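PDB 6G8G: TetR/AcrR family transcriptional regulator from Bradyrhizobium diazoefficiens, which probably represses transcription from its target promoters until a flavonoid such as genistein binds, as a flavonoid-responsive regulator of the TetR family. Local coordinates for residues L179-L182 and I183-L187; S188-T191 and E192-E196; A201-K204 and F205-A209. One frame throughout, in Å; residues are numbered along the deposited sequence.

In the fold
The three interactions follow one another along the C-terminal domain. Interaction 1 is helix 179-185 and its C-terminal end. It touches genistein through Pro180 and Leu181. Interaction 2 is the loop and first turn of helix 192-210, and interaction 3 lies further along that helix. Interactions 1 and 2 have centres about 13 Å apart and touch: Leu179 CD2 lies 3.8 Å from Leu190 CD1. From the side chain of Leu190 to genistein the distance is about 13 Å. Interaction 3 touches neither of the others. Its centre is about 23 Å from that of interaction 1 and about 19 Å from that of interaction 2. Interactions 1 and 3 both pack on the second subunit.

Interaction 1 (L179-L182 and I183-L187); sequences LPLL and IVLGL. With GEN (genistein), chain G.
Leu182 and Leu187 meet where helix 179-185 ends. Leu187 N donates to Leu182 O at 2.8 Å, and the N-H points almost straight at the oxygen (165°). A second, shorter-range bond runs from Gly186 N to Ile183 O, 2.9 Å. The pair forms a Schellman motif. Gly186 has the positive phi (79°) that such a turn needs and that glycine takes easily. Earlier in the helix the backbone bonds are regular: Ile183, Val184 and Leu185 donate to Leu179, Pro180 and Leu181.

Apolar contacts between side chains are few. Leu185 CD1 lies 3.9 Å from Leu181 CG, one turn apart, and the two side chains cross obliquely. Leu182 CD2 and Leu187 CD1 are more loosely placed, at 4.3 Å.

The ligand contacts come from Pro180 and Leu181. Leu181 has CG anti to its N (chi1 176°), which sets both methyls over one face of the fused rings of genistein. Leu181 CD1 is 3.5 Å from genistein C1, and Leu181 CD2 is 3.7 Å from genistein C3. Pro180 CB sits over the face of the phenol ring, 3.6 Å from ligand C11. Phe108 of helix 93-109 touches Pro180 and Ile183 and is also a pocket residue. From the second subunit, Val117 packs on Leu181 and Ile120 on Leu185.

The arrangement is a short helix closed by a Schellman turn. It forms part of the wall of the flavonoid pocket in a TetR-family C-terminal domain, beside the dimer partner.

Interaction 2 (S188-T191 and E192-E196); sequences SDLT and EEAIE
The flat peptide group joining Thr191 to Glu192 has Ala194 on one side and Ile195 on the other. Thr191 OG1 and Ala194 N lie on one side of its plane. Ile195 CG1 and Leu190 CB lie on the opposite side. At the oxygen, Ile195 N donates to Thr191 O at 3.1 Å, nearly along the C=O axis. The side chain of Ile195 runs beside the same oxygen, with CG1 of Ile195 3.5 Å from Thr191 O. The bond is a main-chain bond of the first turn of helix 192-210.

The threonine side chain adds a second link. Thr191 is the N-cap residue, and Ala194 N makes a weak capping bond to Thr191 OG1 at 3.3 Å. The hydroxyl can do this because OG1 stands between the backbone N and the carbonyl carbon (chi1 54°), which turns it over the first turn of the helix.

Apolar contacts come from Leu190, just before the cap. Leu190 CD2 touches Ala194 CB at 3.5 Å. Leu190 CB lies 3.9 Å from Ile195 CG1. Leu190 thus touches two side chains of the first turn from the loop side.

The contact lies at the protein surface, where the loop after helix 179-185 enters helix 192-210. Leu190 also packs on Leu179 of helix 179-185. Toward helix 93-109, Ile195 touches Ile109, and Glu196 OE2 forms a salt bridge with Arg102 NE.

Interaction 3 (A201-K204 and F205-A209); sequences AGLK and FFLKA
Leu203 and Leu207 touch one helical turn apart on helix 192-210. This is the last helix of the TetR-family C-terminal domain. Helices 164-176 and 192-210 both meet the second subunit here, consistent with the four-helix dimer interface common in this family.

The two leucines have different first torsions. Leu203 holds CG anti to its N (chi1 173°), and this carries its CD1 forward along the helix. Leu207 holds CG beside its N instead (chi1 -63°), and its CD1 comes back to meet it. The two CD1 methyls, of Leu203 and Leu207, are 3.7 Å apart. Leu203 CD1 also lies 3.8 Å from Leu207 CG. With an alanine here in place of Leu207, the Leu203 CD1 methyl is likely to lose its partner, and a gap would probably open beside Ser94 of helix 93-109.

The phenylalanines carry their rings away from residues 201-204. Only the base of the Phe206 side chain stays near, with CB of Phe206 3.4 Å from Gly202 O. Its ring meets Phe171 of helix 164-176 edge-to-face. Phe206 also packs on Phe205 of the second subunit. The Phe205 side chain packs on Leu174 of its own chain and on Gln170 of the second subunit.

Lys208 NZ is hydrogen-bonded to Glu160 O of the second subunit. The backbone is regular alpha-helix throughout, and in its last bond across the contact Lys208 N donates to Lys204 O at 2.9 Å.

Interaction 1 (L179-L182 and I183-L187)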
# COMPACT_ATOMS: atom_id res chain seq x y z
N LEU A 179 2.23 4.46 -6.37
CA LEU A 179 1.30 5.55 -6.33
C LEU A 179 0.46 5.52 -5.11
O LEU A 179 0.15 6.56 -4.57
CB LEU A 179 0.42 5.62 -7.58
CG LEU A 179 1.23 5.67 -8.87
CD1 LEU A 179 0.38 5.18 -10.03
CD2 LEU A 179 1.71 7.10 -9.16
N PRO A 180 0.08 4.34 -4.65
CA PRO A 180 -0.78 4.34 -3.48
C PRO A 180 -0.12 5.08 -2.32
O PRO A 180 -0.78 5.83 -1.62
CB PRO A 180 -0.91 2.87 -3.15
CG PRO A 180 -0.59 2.13 -4.39
CD PRO A 180 0.28 3.00 -5.22
N LEU A 181 1.17 4.86 -2.15
CA LEU A 181 1.96 5.53 -1.13
C LEU A 181 2.03 7.02 -1.36
O LEU A 181 1.75 7.80 -0.45
CB LEU A 181 3.41 4.99 -1.12
CG LEU A 181 4.32 5.73 -0.12
CD1 LEU A 181 3.94 5.36 1.31
CD2 LEU A 181 5.76 5.39 -0.40
N LEU A 182 2.39 7.43 -2.57
CA LEU A 182 2.41 8.85 -2.88
C LEU A 182 1.06 9.55 -2.61
O LEU A 182 1.02 10.64 -2.05
CB LEU A 182 2.80 9.01 -4.33
CG LEU A 182 4.24 8.58 -4.59
CD1 LEU A 182 4.59 8.54 -6.07
CD2 LEU A 182 5.19 9.53 -3.89
N ILE A 183 -0.03 8.90 -2.95
CA ILE A 183 -1.34 9.47 -2.78
C ILE A 183 -1.65 9.68 -1.32
O ILE A 183 -2.09 10.74 -0.90
CB ILE A 183 -2.40 8.55 -3.42
CG1 ILE A 183 -2.32 8.68 -4.93
CG2 ILE A 183 -3.80 8.90 -2.96
CD1 ILE A 183 -3.08 7.60 -5.67
N VAL A 184 -1.49 8.62 -0.57
CA VAL A 184 -1.67 8.62 0.85
C VAL A 184 -0.85 9.70 1.56
O VAL A 184 -1.32 10.30 2.52
CB VAL A 184 -1.31 7.20 1.35
CG1 VAL A 184 -0.82 7.21 2.77
CG2 VAL A 184 -2.53 6.32 1.24
N LEU A 185 0.39 9.93 1.12
CA LEU A 185 1.23 10.99 1.71
C LEU A 185 0.82 12.36 1.27
O LEU A 185 1.28 13.35 1.78
CB LEU A 185 2.70 10.77 1.33
CG LEU A 185 3.35 9.49 1.91
CD1 LEU A 185 4.76 9.29 1.40
CD2 LEU A 185 3.36 9.49 3.42
N GLY A 186 -0.00 12.42 0.23
CA GLY A 186 -0.45 13.67 -0.32
C GLY A 186 0.61 14.28 -1.22
O GLY A 186 0.66 15.48 -1.34
N LEU A 187 1.39 13.46 -1.89
CA LEU A 187 2.40 13.96 -2.81
C LEU A 187 2.10 13.70 -4.27
O LEU A 187 2.90 14.04 -5.12
CB LEU A 187 3.73 13.30 -2.49
CG LEU A 187 4.19 13.43 -1.05
CD1 LEU A 187 5.43 12.59 -0.91
CD2 LEU A 187 4.48 14.88 -0.69
C1 GEN G . 4.35 2.17 2.68
C2 GEN G . 5.63 2.13 2.01
O2 GEN G . 6.80 2.40 2.68
C3 GEN G . 5.78 1.80 0.66
C4 GEN G . 4.68 1.52 -0.09
O4 GEN G . 4.90 1.22 -1.40
C5 GEN G . 3.32 1.57 0.56
C6 GEN G . 2.10 1.28 -0.19
O6 GEN G . 2.25 0.97 -1.41
C7 GEN G . 0.76 1.42 0.52
C8 GEN G . 0.71 1.72 1.92
O9 GEN G . 1.85 1.97 2.61
C10 GEN G . 3.13 1.91 2.01
C11 GEN G . -0.46 0.91 -0.19
C12 GEN G . -1.81 1.14 0.16
C13 GEN G . -2.80 0.41 -0.56
C14 GEN G . -2.46 -0.59 -1.53
O14 GEN G . -3.42 -1.29 -2.21
C15 GEN G . -1.13 -0.88 -1.81
C16 GEN G . -0.17 -0.16 -1.12

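Interaction 2 (S188-T191 and E192-E196)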
# COMPACT_ATOMS: atom_id res chain seq x y z
N SER A 188 0.97 13.05 -4.56
CA SER A 188 0.53 12.78 -5.92
C SER A 188 -0.54 13.77 -6.40
O SER A 188 -1.57 13.94 -5.77
CB SER A 188 -0.10 11.40 -6.01
OG SER A 188 -0.36 11.10 -7.35
N ASP A 189 -0.31 14.37 -7.55
CA ASP A 189 -1.38 15.03 -8.29
C ASP A 189 -1.17 14.54 -9.73
O ASP A 189 -0.16 14.86 -10.38
CB ASP A 189 -1.29 16.56 -8.19
CG ASP A 189 -2.65 17.25 -8.09
OD1 ASP A 189 -3.62 16.60 -7.62
OD2 ASP A 189 -2.74 18.45 -8.46
N LEU A 190 -2.08 13.72 -10.21
CA LEU A 190 -1.84 13.02 -11.45
C LEU A 190 -2.75 13.50 -12.56
O LEU A 190 -3.95 13.23 -12.58
CB LEU A 190 -1.97 11.53 -11.23
CG LEU A 190 -0.73 10.92 -10.59
CD1 LEU A 190 -1.03 9.49 -10.24
CD2 LEU A 190 0.51 10.99 -11.48
N THR A 191 -2.15 14.27 -13.46
CA THR A 191 -2.78 14.61 -14.71
C THR A 191 -3.02 13.32 -15.52
O THR A 191 -2.36 12.29 -15.31
CB THR A 191 -1.88 15.54 -15.53
OG1 THR A 191 -0.57 14.96 -15.69
CG2 THR A 191 -1.76 16.93 -14.89
N GLU A 192 -4.00 13.38 -16.42
CA GLU A 192 -4.26 12.28 -17.35
C GLU A 192 -2.99 11.80 -18.03
O GLU A 192 -2.81 10.60 -18.22
CB GLU A 192 -5.24 12.76 -18.43
CG GLU A 192 -6.31 11.81 -18.97
CD GLU A 192 -7.49 12.64 -19.47
OE1 GLU A 192 -8.57 12.55 -18.84
OE2 GLU A 192 -7.32 13.44 -20.44
N GLU A 193 -2.13 12.73 -18.39
CA GLU A 193 -0.91 12.39 -19.11
C GLU A 193 0.02 11.58 -18.24
O GLU A 193 0.70 10.68 -18.73
CB GLU A 193 -0.11 13.64 -19.53
CG GLU A 193 0.82 13.30 -20.64
CD GLU A 193 1.99 14.28 -20.77
OE1 GLU A 193 2.18 15.15 -19.88
OE2 GLU A 193 2.74 14.17 -21.76
N ALA A 194 0.16 12.00 -16.99
CA ALA A 194 1.05 11.35 -16.05
C ALA A 194 0.57 9.92 -15.80
O ALA A 194 1.37 9.01 -15.60
CB ALA A 194 1.10 12.13 -14.76
N ILE A 195 -0.75 9.74 -15.80
CA ILE A 195 -1.33 8.42 -15.64
C ILE A 195 -1.03 7.54 -16.81
O ILE A 195 -0.69 6.36 -16.60
CB ILE A 195 -2.83 8.49 -15.43
CG1 ILE A 195 -3.13 9.10 -14.06
CG2 ILE A 195 -3.45 7.09 -15.46
CD1 ILE A 195 -4.54 9.61 -13.92
N GLU A 196 -1.15 8.07 -18.02
CA GLU A 196 -0.82 7.26 -19.20
C GLU A 196 0.62 6.79 -19.12
O GLU A 196 0.91 5.68 -19.50
CB GLU A 196 -1.01 8.02 -20.51
CG GLU A 196 -2.46 8.28 -20.93
CD GLU A 196 -3.37 7.05 -20.81
OE1 GLU A 196 -3.18 6.02 -21.53
OE2 GLU A 196 -4.30 7.13 -19.98

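Interaction 3 (A201-K204 and F205-A209)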
# COMPACT_ATOMS: atom_id res chain seq x y z
N ALA A 201 4.56 2.49 -18.73
CA ALA A 201 5.77 1.94 -18.14
C ALA A 201 5.56 0.52 -17.60
O ALA A 201 6.37 -0.37 -17.85
CB ALA A 201 6.29 2.85 -17.05
N GLY A 202 4.45 0.34 -16.87
CA GLY A 202 4.10 -0.95 -16.28
C GLY A 202 3.77 -2.03 -17.30
O GLY A 202 4.20 -3.18 -17.20
N LEU A 203 3.04 -1.61 -18.32
CA LEU A 203 2.65 -2.49 -19.39
C LEU A 203 3.83 -2.89 -20.23
O LEU A 203 3.96 -4.04 -20.60
CB LEU A 203 1.66 -1.76 -20.26
CG LEU A 203 1.24 -2.45 -21.53
CD1 LEU A 203 0.63 -3.80 -21.18
CD2 LEU A 203 0.25 -1.59 -22.29
N LYS A 204 4.68 -1.93 -20.57
CA LYS A 204 5.83 -2.20 -21.41
C LYS A 204 6.62 -3.31 -20.76
O LYS A 204 7.07 -4.25 -21.41
CB LYS A 204 6.70 -0.94 -21.54
CG LYS A 204 7.38 -0.80 -22.89
CD LYS A 204 8.03 0.57 -23.10
CE LYS A 204 7.02 1.39 -23.91
NZ LYS A 204 7.47 2.75 -24.31
N PHE A 205 6.77 -3.21 -19.45
CA PHE A 205 7.58 -4.14 -18.70
C PHE A 205 6.92 -5.50 -18.61
O PHE A 205 7.54 -6.54 -18.79
CB PHE A 205 7.79 -3.58 -17.30
CG PHE A 205 8.83 -4.31 -16.50
CD1 PHE A 205 8.53 -5.45 -15.81
CD2 PHE A 205 10.13 -3.82 -16.42
CE1 PHE A 205 9.50 -6.11 -15.07
CE2 PHE A 205 11.10 -4.46 -15.67
CZ PHE A 205 10.79 -5.61 -15.00
N PHE A 206 5.63 -5.49 -18.29
CA PHE A 206 4.86 -6.71 -18.23
C PHE A 206 4.96 -7.49 -19.53
O PHE A 206 5.10 -8.72 -19.51
CB PHE A 206 3.42 -6.38 -17.99
CG PHE A 206 2.57 -7.58 -17.86
CD1 PHE A 206 2.63 -8.35 -16.74
CD2 PHE A 206 1.74 -7.95 -18.87
CE1 PHE A 206 1.86 -9.46 -16.61
CE2 PHE A 206 0.97 -9.08 -18.75
CZ PHE A 206 1.03 -9.84 -17.61
N LEU A 207 4.91 -6.78 -20.64
CA LEU A 207 4.99 -7.42 -21.94
C LEU A 207 6.43 -7.90 -22.25
O LEU A 207 6.60 -8.96 -22.82
CB LEU A 207 4.46 -6.50 -23.04
CG LEU A 207 2.98 -6.11 -22.98
CD1 LEU A 207 2.61 -5.09 -24.05
CD2 LEU A 207 2.09 -7.33 -23.12
N LYS A 208 7.46 -7.11 -21.90
CA LYS A 208 8.85 -7.59 -22.02
C LYS A 208 8.97 -8.95 -21.34
O LYS A 208 9.49 -9.87 -21.92
CB LYS A 208 9.87 -6.61 -21.43
CG LYS A 208 10.65 -5.81 -22.46
CD LYS A 208 11.45 -4.68 -21.77
CE LYS A 208 12.74 -5.17 -21.08
NZ LYS A 208 13.97 -4.30 -21.13
N ALA A 209 8.40 -9.13 -20.18
CA ALA A 209 8.50 -10.42 -19.52
C ALA A 209 7.59 -11.55 -20.06
O ALA A 209 7.92 -12.71 -19.85
CB ALA A 209 8.24 -10.26 -18.04